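Local coordinates for protein putative 3-hydroxybutyryl-CoA dehydratase (Rhodopseudomonas palustris, PDB 3HIN) that probably acts as a lyase of the enoyl-CoA hydratase/isomerase (crotonase) family, presumably adding or removing water at a CoA-bound acyl chain, at residues V26-L40 and V62-D76. Residues are numbered along the deposited sequence; the frame is centred on the assembly and turned at random.
Sequences VLTIGLNRPKKRNAL and VVIHGIGDHFSAGLD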
loop_
_atom_site.group_PDB
_atom_site.type_symbol
_atom_site.label_atom_id
_atom_site.label_comp_id
_atom_site.label_asym_id
_atom_site.label_seq_id
_atom_site.Cartn_x
_atom_site.Cartn_y
_atom_site.Cartn_z
ATOM N N VAL A 26 -18.006 -24.448 21.147
ATOM C CA VAL A 26 -16.646 -24.105 20.776
ATOM C C VAL A 26 -15.997 -25.190 19.905
ATOM O O VAL A 26 -15.809 -26.359 20.334
ATOM C CB VAL A 26 -15.754 -23.878 22.016
ATOM C CG1 VAL A 26 -14.351 -23.330 21.593
ATOM C CG2 VAL A 26 -16.451 -22.885 22.955
ATOM N N LEU A 27 -15.672 -24.793 18.687
ATOM C CA LEU A 27 -14.902 -25.628 17.768
ATOM C C LEU A 27 -13.441 -25.533 18.165
ATOM O O LEU A 27 -12.845 -24.450 18.119
ATOM C CB LEU A 27 -15.092 -25.146 16.353
ATOM C CG LEU A 27 -14.430 -25.954 15.222
ATOM C CD1 LEU A 27 -15.156 -27.288 15.016
ATOM C CD2 LEU A 27 -14.337 -25.140 13.955
ATOM N N THR A 28 -12.867 -26.640 18.615
ATOM C CA THR A 28 -11.483 -26.580 18.968
ATOM C C THR A 28 -10.613 -27.190 17.906
ATOM O O THR A 28 -10.938 -28.281 17.402
ATOM C CB THR A 28 -11.199 -27.215 20.347
ATOM O OG1 THR A 28 -11.331 -28.635 20.277
ATOM C CG2 THR A 28 -12.151 -26.569 21.400
ATOM N N ILE A 29 -9.494 -26.524 17.620
ATOM C CA ILE A 29 -8.641 -26.887 16.508
ATOM C C ILE A 29 -7.187 -27.038 16.943
ATOM O O ILE A 29 -6.465 -26.048 17.105
ATOM C CB ILE A 29 -8.678 -25.817 15.416
ATOM C CG1 ILE A 29 -10.069 -25.693 14.804
ATOM C CG2 ILE A 29 -7.695 -26.214 14.306
ATOM C CD1 ILE A 29 -10.187 -24.521 13.731
ATOM N N GLY A 30 -6.723 -28.268 17.089
ATOM C CA GLY A 30 -5.389 -28.444 17.641
ATOM C C GLY A 30 -4.368 -28.726 16.591
ATOM O O GLY A 30 -4.542 -29.638 15.826
ATOM N N LEU A 31 -3.324 -27.908 16.523
ATOM C CA LEU A 31 -2.251 -28.111 15.560
ATOM C C LEU A 31 -1.490 -29.354 16.035
ATOM O O LEU A 31 -1.041 -29.430 17.195
ATOM C CB LEU A 31 -1.297 -26.915 15.561
ATOM C CG LEU A 31 -1.645 -25.670 14.712
ATOM C CD1 LEU A 31 -3.118 -25.411 14.446
ATOM C CD2 LEU A 31 -0.936 -24.457 15.248
ATOM N N ASN A 32 -1.341 -30.301 15.113
ATOM C CA ASN A 32 -0.976 -31.630 15.469
ATOM C C ASN A 32 0.179 -32.155 14.601
ATOM O O ASN A 32 0.019 -33.150 13.929
ATOM C CB ASN A 32 -2.204 -32.534 15.355
ATOM C CG ASN A 32 -1.948 -33.940 15.905
ATOM O OD1 ASN A 32 -1.189 -34.118 16.861
ATOM N ND2 ASN A 32 -2.570 -34.948 15.280
ATOM N N ARG A 33 1.315 -31.474 14.608
ATOM C CA ARG A 33 2.540 -32.021 14.002
ATOM C C ARG A 33 3.597 -31.913 15.066
ATOM O O ARG A 33 4.563 -31.201 14.923
ATOM C CB ARG A 33 2.929 -31.278 12.747
ATOM C CG ARG A 33 1.891 -31.255 11.720
ATOM C CD ARG A 33 2.420 -30.540 10.521
ATOM N NE ARG A 33 3.212 -31.505 9.757
ATOM C CZ ARG A 33 4.253 -31.156 9.011
ATOM N NH1 ARG A 33 4.930 -32.086 8.361
ATOM N NH2 ARG A 33 4.623 -29.874 8.952
ATOM N N PRO A 34 3.362 -32.577 16.201
ATOM C CA PRO A 34 4.224 -32.340 17.367
ATOM C C PRO A 34 5.733 -32.698 17.190
ATOM O O PRO A 34 6.591 -32.068 17.826
ATOM C CB PRO A 34 3.533 -33.152 18.491
ATOM C CG PRO A 34 2.653 -34.184 17.743
ATOM C CD PRO A 34 2.200 -33.450 16.514
ATOM N N LYS A 35 6.053 -33.652 16.316
ATOM C CA LYS A 35 7.440 -34.056 16.107
ATOM C C LYS A 35 8.242 -32.928 15.492
ATOM O O LYS A 35 9.464 -32.872 15.610
ATOM C CB LYS A 35 7.528 -35.315 15.238
ATOM C CG LYS A 35 6.832 -36.521 15.878
ATOM C CD LYS A 35 7.387 -37.886 15.362
ATOM C CE LYS A 35 6.826 -39.027 16.250
ATOM N NZ LYS A 35 7.852 -40.078 16.576
ATOM N N LYS A 36 7.546 -32.043 14.795
ATOM C CA LYS A 36 8.168 -30.816 14.336
ATOM C C LYS A 36 7.514 -29.560 14.897
ATOM O O LYS A 36 7.398 -28.547 14.204
ATOM C CB LYS A 36 8.215 -30.799 12.822
ATOM C CG LYS A 36 7.043 -31.459 12.184
ATOM C CD LYS A 36 7.465 -32.533 11.203
ATOM C CE LYS A 36 8.781 -32.217 10.510
ATOM N NZ LYS A 36 8.807 -32.799 9.154
ATOM N N ARG A 37 7.106 -29.624 16.169
ATOM C CA ARG A 37 6.661 -28.427 16.893
ATOM C C ARG A 37 5.611 -27.724 16.069
ATOM O O ARG A 37 5.604 -26.500 15.978
ATOM C CB ARG A 37 7.859 -27.481 17.219
ATOM C CG ARG A 37 9.095 -28.228 17.923
ATOM C CD ARG A 37 10.166 -27.211 18.447
ATOM N NE ARG A 37 10.887 -26.577 17.332
ATOM C CZ ARG A 37 11.469 -25.367 17.345
ATOM N NH1 ARG A 37 11.421 -24.580 18.428
ATOM N NH2 ARG A 37 12.093 -24.931 16.248
ATOM N N ASN A 38 4.746 -28.508 15.418
ATOM C CA ASN A 38 3.584 -27.942 14.766
ATOM C C ASN A 38 3.985 -26.974 13.670
ATOM O O ASN A 38 3.292 -25.977 13.373
ATOM C CB ASN A 38 2.669 -27.275 15.819
ATOM C CG ASN A 38 2.015 -28.292 16.767
ATOM O OD1 ASN A 38 1.893 -29.489 16.426
ATOM N ND2 ASN A 38 1.650 -27.841 17.998
ATOM N N ALA A 39 5.149 -27.243 13.083
ATOM C CA ALA A 39 5.554 -26.585 11.888
ATOM C C ALA A 39 4.420 -26.591 10.849
ATOM O O ALA A 39 3.858 -27.640 10.509
ATOM C CB ALA A 39 6.820 -27.275 11.319
ATOM N N LEU A 40 4.097 -25.407 10.342
ATOM C CA LEU A 40 3.046 -25.230 9.331
ATOM C C LEU A 40 3.524 -25.709 7.975
ATOM O O LEU A 40 4.680 -25.526 7.664
ATOM C CB LEU A 40 2.655 -23.748 9.231
ATOM C CG LEU A 40 2.401 -23.056 10.565
ATOM C CD1 LEU A 40 2.041 -21.555 10.318
ATOM C CD2 LEU A 40 1.334 -23.850 11.464
ATOM N N VAL A 62 -14.152 -20.355 18.261
ATOM C CA VAL A 62 -13.091 -21.221 17.796
ATOM C C VAL A 62 -11.887 -21.004 18.686
ATOM O O VAL A 62 -11.446 -19.866 18.833
ATOM C CB VAL A 62 -12.619 -20.901 16.336
ATOM C CG1 VAL A 62 -11.597 -21.937 15.936
ATOM C CG2 VAL A 62 -13.733 -20.951 15.379
ATOM N N VAL A 63 -11.359 -22.084 19.270
ATOM C CA VAL A 63 -10.052 -22.052 19.956
ATOM C C VAL A 63 -9.043 -22.811 19.100
ATOM O O VAL A 63 -9.259 -23.994 18.794
ATOM C CB VAL A 63 -10.136 -22.716 21.338
ATOM C CG1 VAL A 63 -8.739 -22.950 21.922
ATOM C CG2 VAL A 63 -10.958 -21.789 22.278
ATOM N N ILE A 64 -7.958 -22.143 18.699
ATOM C CA ILE A 64 -6.863 -22.811 18.046
ATOM C C ILE A 64 -5.708 -23.014 19.024
ATOM O O ILE A 64 -5.313 -22.100 19.739
ATOM C CB ILE A 64 -6.336 -22.012 16.920
ATOM C CG1 ILE A 64 -7.420 -21.739 15.915
ATOM C CG2 ILE A 64 -5.104 -22.762 16.245
ATOM C CD1 ILE A 64 -6.935 -20.743 14.868
ATOM N N HIS A 65 -5.178 -24.213 19.071
ATOM C CA HIS A 65 -4.254 -24.547 20.146
ATOM C C HIS A 65 -3.246 -25.558 19.654
ATOM O O HIS A 65 -3.417 -26.080 18.603
ATOM C CB HIS A 65 -5.033 -25.086 21.346
ATOM C CG HIS A 65 -5.747 -26.374 21.097
ATOM N ND1 HIS A 65 -5.384 -27.563 21.711
ATOM C CD2 HIS A 65 -6.848 -26.649 20.366
ATOM C CE1 HIS A 65 -6.189 -28.528 21.305
ATOM N NE2 HIS A 65 -7.099 -27.995 20.506
ATOM N N GLY A 66 -2.159 -25.782 20.382
ATOM C CA GLY A 66 -1.134 -26.732 19.907
ATOM C C GLY A 66 -1.116 -28.030 20.711
ATOM O O GLY A 66 -1.325 -28.046 21.950
ATOM N N ILE A 67 -0.953 -29.151 20.009
ATOM C CA ILE A 67 -0.792 -30.435 20.695
ATOM C C ILE A 67 0.701 -30.460 20.962
ATOM O O ILE A 67 1.458 -30.089 20.091
ATOM C CB ILE A 67 -1.161 -31.605 19.799
ATOM C CG1 ILE A 67 -2.580 -31.409 19.221
ATOM C CG2 ILE A 67 -1.050 -32.951 20.581
ATOM C CD1 ILE A 67 -3.758 -31.620 20.235
ATOM N N GLY A 68 1.131 -30.890 22.148
ATOM C CA GLY A 68 2.552 -30.943 22.437
ATOM C C GLY A 68 2.982 -29.788 23.317
ATOM O O GLY A 68 2.156 -29.109 23.929
ATOM N N ASP A 69 4.270 -29.543 23.367
ATOM C CA ASP A 69 4.766 -28.411 24.124
ATOM C C ASP A 69 4.668 -27.076 23.381
ATOM O O ASP A 69 4.787 -26.039 24.014
ATOM C CB ASP A 69 6.219 -28.654 24.520
ATOM C CG ASP A 69 6.400 -29.924 25.396
ATOM O OD1 ASP A 69 5.418 -30.396 26.053
ATOM O OD2 ASP A 69 7.572 -30.423 25.424
ATOM N N HIS A 70 4.419 -27.080 22.071
ATOM C CA HIS A 70 4.516 -25.820 21.310
ATOM C C HIS A 70 3.233 -25.434 20.577
ATOM O O HIS A 70 2.416 -26.303 20.180
ATOM C CB HIS A 70 5.722 -25.826 20.328
ATOM C CG HIS A 70 6.991 -26.256 20.974
ATOM N ND1 HIS A 70 7.810 -25.370 21.649
ATOM C CD2 HIS A 70 7.517 -27.493 21.166
ATOM C CE1 HIS A 70 8.819 -26.043 22.185
ATOM N NE2 HIS A 70 8.656 -27.332 21.912
ATOM N N PHE A 71 3.064 -24.121 20.391
ATOM C CA PHE A 71 2.028 -23.654 19.510
ATOM C C PHE A 71 2.400 -23.963 18.039
ATOM O O PHE A 71 1.811 -24.864 17.414
ATOM C CB PHE A 71 1.767 -22.187 19.726
ATOM C CG PHE A 71 0.614 -21.722 18.952
ATOM C CD1 PHE A 71 -0.687 -22.192 19.263
ATOM C CD2 PHE A 71 0.785 -20.890 17.889
ATOM C CE1 PHE A 71 -1.806 -21.750 18.490
ATOM C CE2 PHE A 71 -0.348 -20.409 17.115
ATOM C CZ PHE A 71 -1.601 -20.850 17.385
ATOM N N SER A 72 3.390 -23.259 17.509
ATOM C CA SER A 72 3.920 -23.551 16.184
ATOM C C SER A 72 5.229 -22.831 16.025
ATOM O O SER A 72 5.374 -21.661 16.387
ATOM C CB SER A 72 2.949 -23.149 15.075
ATOM O OG SER A 72 3.575 -23.207 13.806
ATOM N N ALA A 73 6.201 -23.559 15.499
ATOM C CA ALA A 73 7.506 -23.027 15.194
ATOM C C ALA A 73 7.505 -22.423 13.805
ATOM O O ALA A 73 8.550 -22.132 13.270
ATOM C CB ALA A 73 8.546 -24.174 15.281
ATOM N N GLY A 74 6.328 -22.277 13.206
ATOM C CA GLY A 74 6.241 -21.700 11.887
ATOM C C GLY A 74 6.582 -22.668 10.776
ATOM O O GLY A 74 6.297 -23.852 10.897
ATOM N N LEU A 75 7.157 -22.139 9.690
ATOM C CA LEU A 75 7.273 -22.831 8.424
ATOM C C LEU A 75 8.211 -24.035 8.539
ATOM O O LEU A 75 9.306 -23.911 9.071
ATOM C CB LEU A 75 7.686 -21.874 7.270
ATOM C CG LEU A 75 7.830 -22.394 5.792
ATOM C CD1 LEU A 75 6.624 -23.213 5.283
ATOM C CD2 LEU A 75 8.180 -21.290 4.715
ATOM N N ASP A 76 7.708 -25.193 8.074
ATOM C CA ASP A 76 8.439 -26.461 8.024
ATOM C C ASP A 76 9.702 -26.335 7.142
ATOM O O ASP A 76 9.662 -26.288 5.887
ATOM C CB ASP A 76 7.536 -27.624 7.557
ATOM C CG ASP A 76 8.170 -29.027 7.816
ATOM O OD1 ASP A 76 9.423 -29.093 8.025
ATOM O OD2 ASP A 76 7.404 -30.049 7.841
HETATM O O HOH W 1 -9.015 -29.720 19.256
#
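N38 gathers the loop of 62-76 around its amide, a worked example of one buried side chain serving several backbone groups. Its ND2 donates to I67 O at 3.1 Å and to F71 O at 3.0 Å, the latter from above the carbonyl plane, with a weak third bond to H70 O. On the other branch OD1 accepts R33 N, and the backbone O of N38 takes the hydroxyl of S72 (OG to O 2.8 Å). With an alanine here, the I67 and F71 carbonyls and the R33 amide would probably lose these mates. S72 OG in turn accepts G74 N, an ST turn.

Upstream, parallel strands 26-31 and 62-66 alternate their bonds: I29 and L31 give N-H to V63 and H65, while L27, I29 and L31 accept from V63, H65 and I67. Chi1 of 64° turns the H65 ring across the neighbouring strand, one face over G30 CA in a CH-pi contact (3.6 Å to the centroid); a water joins its NE2 to T28 OG1.

Further on, R33 NH1 and NH2 both grip D76 OD2 in a salt bridge (3.0 Å from NH2), with K36 NZ a weak further donor. NH2 also reaches A39 O, NH1 forms a salt bridge to E79, and S78 binds D76 OD1 and K36 NZ.

The strands belong to a beta-alpha-beta unit, linked through helix 42-51, in the crotonase fold; strands 18-23 and 109-113 flank the pair, and helix 197-208 packs against V26, T28 and V63.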